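Local atomic coordinates of extracellular solute-binding protein, family 7 (Colwellia psychrerythraea, PDB entry 4PET), a protein that binds pyruvate with a calcium ion in the periplasm and probably delivers this or a related solute to a membrane TRAP transporter. Residues S75-V83 and G91-K101. Numbering follows the deposited sequence.
Sequences SALGIFDFV and GHSASYYWKGK. With PYR (pyruvic acid), chain D.
F80 and W98 meet at the apolar centre, where helix 79-85 packs on the strand 90-93 and the loop after it. The contact lies in one alpha/beta lobe of a TRAP-type periplasmic solute-binding protein. The helix precedes the strand and runs nearly antiparallel to it. F80 CB sits over the middle of the W98 six-membered ring, 3.5 Å from its centroid. The F80 ring then turns its edge to the face of the W98 five-membered ring, with the planes at 50°. F80 gets there with CG anti to the backbone N (chi1 177°). The opposite face of the W98 indole is covered by A94 O and Y97 CB, so the indole is clamped flat between helix and loop. Its NE1 is hydrogen-bonded to Q242 OE1 of the neighbouring strand. With W98 reduced to an alanine, F80 and I79 would probably lose the surface they pack on, and Q242 OE1 would lose this N-H. I79 CB also meets the indole at CH2. G91 has no CB, and I79 CG2 packs directly on its CA at 3.6 Å, while V83 CG2 approaches G91 N. The backbones come close here.

Further along, L77 CD2 lies over one face of the Y97 ring, 4.0 Å from its centroid. The far end of Y97 reaches the ligand pocket, where Y97 OH gives a 2.6 Å hydrogen bond to pyruvate OXT near the ring plane. R174 and Q153 bind the same pyruvate.

At the polar edge, K101 lays its CD over a face of the F80 ring. Its chain bends at the last torsion and carries the amine to D81. K101 NZ forms a salt bridge with D81 OD2 at 3.1 Å. It comes from the syn side, 20° out of the carboxylate plane.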
loop_
_atom_site.group_PDB
_atom_site.type_symbol
_atom_site.label_atom_id
_atom_site.label_comp_id
_atom_site.label_asym_id
_atom_site.label_seq_id
_atom_site.Cartn_x
_atom_site.Cartn_y
_atom_site.Cartn_z
ATOM N N SER A 75 -19.725 9.651 -22.516
ATOM C CA SER A 75 -18.538 10.488 -22.630
ATOM C C SER A 75 -17.441 10.013 -21.684
ATOM O O SER A 75 -17.147 10.636 -20.685
ATOM C CB SER A 75 -18.861 11.966 -22.425
ATOM O OG SER A 75 -17.760 12.749 -22.857
ATOM N N ALA A 76 -16.818 8.893 -22.033
ATOM C CA ALA A 76 -15.743 8.336 -21.227
ATOM C C ALA A 76 -14.737 9.410 -20.755
ATOM O O ALA A 76 -14.303 9.402 -19.609
ATOM C CB ALA A 76 -15.036 7.219 -22.029
ATOM N N LEU A 77 -14.357 10.329 -21.641
ATOM C CA LEU A 77 -13.367 11.324 -21.292
ATOM C C LEU A 77 -14.000 12.695 -21.059
ATOM O O LEU A 77 -13.347 13.715 -21.222
ATOM C CB LEU A 77 -12.272 11.379 -22.372
ATOM C CG LEU A 77 -11.375 10.127 -22.473
ATOM C CD1 LEU A 77 -10.306 10.275 -23.556
ATOM C CD2 LEU A 77 -10.706 9.757 -21.137
ATOM N N GLY A 78 -15.272 12.715 -20.672
ATOM C CA GLY A 78 -15.967 13.959 -20.423
ATOM C C GLY A 78 -16.042 14.271 -18.933
ATOM O O GLY A 78 -16.700 15.239 -18.529
ATOM N N ILE A 79 -15.348 13.466 -18.121
ATOM C CA ILE A 79 -15.570 13.465 -16.683
ATOM C C ILE A 79 -15.136 14.798 -16.068
ATOM O O ILE A 79 -15.838 15.348 -15.224
ATOM C CB ILE A 79 -14.833 12.302 -15.981
ATOM C CG1 ILE A 79 -15.078 10.962 -16.711
ATOM C CG2 ILE A 79 -15.201 12.258 -14.505
ATOM C CD1 ILE A 79 -16.542 10.623 -17.045
ATOM N N PHE A 80 -13.985 15.314 -16.496
ATOM C CA PHE A 80 -13.483 16.592 -15.972
ATOM C C PHE A 80 -14.532 17.692 -16.226
ATOM O O PHE A 80 -14.919 18.438 -15.310
ATOM C CB PHE A 80 -12.086 16.865 -16.570
ATOM C CG PHE A 80 -11.460 18.191 -16.186
ATOM C CD1 PHE A 80 -11.906 19.385 -16.766
ATOM C CD2 PHE A 80 -10.359 18.227 -15.337
ATOM C CE1 PHE A 80 -11.316 20.585 -16.470
ATOM C CE2 PHE A 80 -9.738 19.436 -15.060
ATOM C CZ PHE A 80 -10.247 20.635 -15.614
ATOM N N ASP A 81 -15.061 17.764 -17.444
ATOM C CA ASP A 81 -16.071 18.778 -17.728
ATOM C C ASP A 81 -17.376 18.600 -16.937
ATOM O O ASP A 81 -17.985 19.594 -16.516
ATOM C CB ASP A 81 -16.310 18.900 -19.239
ATOM C CG ASP A 81 -15.101 19.501 -19.954
ATOM O OD1 ASP A 81 -14.474 20.417 -19.371
ATOM O OD2 ASP A 81 -14.761 19.052 -21.068
ATOM N N PHE A 82 -17.771 17.351 -16.709
ATOM C CA PHE A 82 -18.990 17.024 -15.979
ATOM C C PHE A 82 -18.922 17.526 -14.526
ATOM O O PHE A 82 -19.896 18.069 -13.998
ATOM C CB PHE A 82 -19.198 15.503 -15.931
ATOM C CG PHE A 82 -19.763 14.882 -17.197
ATOM C CD1 PHE A 82 -20.702 15.539 -17.970
ATOM C CD2 PHE A 82 -19.398 13.598 -17.560
ATOM C CE1 PHE A 82 -21.239 14.941 -19.098
ATOM C CE2 PHE A 82 -19.930 12.993 -18.687
ATOM C CZ PHE A 82 -20.845 13.659 -19.459
ATOM N N VAL A 83 -17.784 17.302 -13.889
ATOM C CA VAL A 83 -17.586 17.702 -12.500
ATOM C C VAL A 83 -17.311 19.217 -12.339
ATOM O O VAL A 83 -17.869 19.843 -11.460
ATOM C CB VAL A 83 -16.477 16.916 -11.859
ATOM C CG1 VAL A 83 -16.343 17.350 -10.372
ATOM C CG2 VAL A 83 -16.768 15.428 -11.941
ATOM N N GLY A 91 -16.760 12.495 -10.013
ATOM C CA GLY A 91 -16.286 11.691 -11.123
ATOM C C GLY A 91 -15.265 10.689 -10.608
ATOM O O GLY A 91 -14.771 10.817 -9.482
ATOM N N HIS A 92 -14.953 9.709 -11.447
ATOM C CA HIS A 92 -13.880 8.764 -11.223
ATOM C C HIS A 92 -13.196 8.493 -12.565
ATOM O O HIS A 92 -13.835 8.134 -13.592
ATOM C CB HIS A 92 -14.403 7.505 -10.502
ATOM C CG HIS A 92 -13.319 6.594 -10.022
ATOM N ND1 HIS A 92 -12.997 5.425 -10.679
ATOM C CD2 HIS A 92 -12.459 6.675 -8.980
ATOM C CE1 HIS A 92 -12.022 4.811 -10.055
ATOM N NE2 HIS A 92 -11.666 5.555 -9.014
ATOM N N SER A 93 -11.891 8.743 -12.585
ATOM C CA SER A 93 -11.153 8.780 -13.840
ATOM C C SER A 93 -9.653 8.742 -13.543
ATOM O O SER A 93 -9.233 8.138 -12.568
ATOM C CB SER A 93 -11.543 10.035 -14.613
ATOM O OG SER A 93 -11.298 9.920 -15.997
ATOM N N ALA A 94 -8.849 9.309 -14.431
ATOM C CA ALA A 94 -7.434 9.442 -14.194
ATOM C C ALA A 94 -7.010 10.874 -14.488
ATOM O O ALA A 94 -7.383 11.421 -15.506
ATOM C CB ALA A 94 -6.647 8.519 -15.006
ATOM N N SER A 95 -6.223 11.444 -13.584
ATOM C CA SER A 95 -5.749 12.835 -13.708
ATOM C C SER A 95 -5.016 13.071 -15.021
ATOM O O SER A 95 -5.160 14.127 -15.650
ATOM C CB SER A 95 -4.812 13.178 -12.524
ATOM O OG SER A 95 -4.512 14.569 -12.469
ATOM N N TYR A 96 -4.237 12.083 -15.469
ATOM C CA TYR A 96 -3.444 12.302 -16.650
ATOM C C TYR A 96 -4.270 12.320 -17.946
ATOM O O TYR A 96 -3.735 12.643 -19.025
ATOM C CB TYR A 96 -2.192 11.409 -16.737
ATOM C CG TYR A 96 -2.388 9.899 -16.829
ATOM C CD1 TYR A 96 -3.641 9.323 -17.001
ATOM C CD2 TYR A 96 -1.280 9.072 -16.816
ATOM C CE1 TYR A 96 -3.793 7.929 -17.129
ATOM C CE2 TYR A 96 -1.416 7.672 -16.895
ATOM C CZ TYR A 96 -2.682 7.121 -17.058
ATOM O OH TYR A 96 -2.827 5.773 -17.159
ATOM N N TYR A 97 -5.562 12.048 -17.857
ATOM C CA TYR A 97 -6.390 12.167 -19.074
ATOM C C TYR A 97 -6.532 13.651 -19.446
ATOM O O TYR A 97 -6.879 13.962 -20.575
ATOM C CB TYR A 97 -7.795 11.553 -18.908
ATOM C CG TYR A 97 -7.837 10.019 -18.704
ATOM C CD1 TYR A 97 -6.790 9.204 -19.139
ATOM C CD2 TYR A 97 -8.928 9.408 -18.055
ATOM C CE1 TYR A 97 -6.847 7.771 -18.949
ATOM C CE2 TYR A 97 -9.002 8.037 -17.896
ATOM C CZ TYR A 97 -7.965 7.225 -18.336
ATOM O OH TYR A 97 -8.058 5.863 -18.131
ATOM N N TRP A 98 -6.326 14.557 -18.489
ATOM C CA TRP A 98 -6.632 15.957 -18.724
ATOM C C TRP A 98 -5.434 16.743 -19.199
ATOM O O TRP A 98 -5.421 17.978 -19.146
ATOM C CB TRP A 98 -7.277 16.585 -17.482
ATOM C CG TRP A 98 -8.209 15.635 -16.806
ATOM C CD1 TRP A 98 -8.195 15.290 -15.480
ATOM C CD2 TRP A 98 -9.272 14.868 -17.401
ATOM N NE1 TRP A 98 -9.176 14.364 -15.218
ATOM C CE2 TRP A 98 -9.855 14.087 -16.366
ATOM C CE3 TRP A 98 -9.794 14.766 -18.697
ATOM C CZ2 TRP A 98 -10.926 13.194 -16.601
ATOM C CZ3 TRP A 98 -10.847 13.884 -18.919
ATOM C CH2 TRP A 98 -11.398 13.117 -17.878
ATOM N N LYS A 99 -4.437 16.044 -19.720
ATOM C CA LYS A 99 -3.216 16.729 -20.099
ATOM C C LYS A 99 -3.441 17.786 -21.142
ATOM O O LYS A 99 -2.769 18.822 -21.129
ATOM C CB LYS A 99 -2.082 15.739 -20.475
ATOM C CG LYS A 99 -2.272 14.977 -21.749
ATOM C CD LYS A 99 -1.109 14.016 -22.001
ATOM C CE LYS A 99 -1.363 13.138 -23.242
ATOM N NZ LYS A 99 -0.199 12.265 -23.664
ATOM N N GLY A 100 -4.387 17.554 -22.046
ATOM C CA GLY A 100 -4.770 18.570 -23.002
ATOM C C GLY A 100 -5.304 19.848 -22.399
ATOM O O GLY A 100 -5.202 20.907 -23.020
ATOM N N LYS A 101 -5.876 19.756 -21.204
ATOM C CA LYS A 101 -6.483 20.906 -20.556
ATOM C C LYS A 101 -5.463 21.627 -19.714
ATOM O O LYS A 101 -5.535 22.826 -19.550
ATOM C CB LYS A 101 -7.649 20.459 -19.675
ATOM C CG LYS A 101 -8.806 19.866 -20.501
ATOM C CD LYS A 101 -9.987 19.468 -19.642
ATOM C CE LYS A 101 -11.100 18.840 -20.489
ATOM N NZ LYS A 101 -11.764 19.817 -21.392
HETATM C C PYR D . -4.855 3.915 -18.394
HETATM O O PYR D . -3.922 3.606 -19.254
HETATM O OXT PYR D . -5.828 4.659 -18.837
HETATM C CA PYR D . -4.845 3.387 -17.085
HETATM O O3 PYR D . -3.775 2.816 -16.592
HETATM C CB PYR D . -6.075 3.409 -16.230
#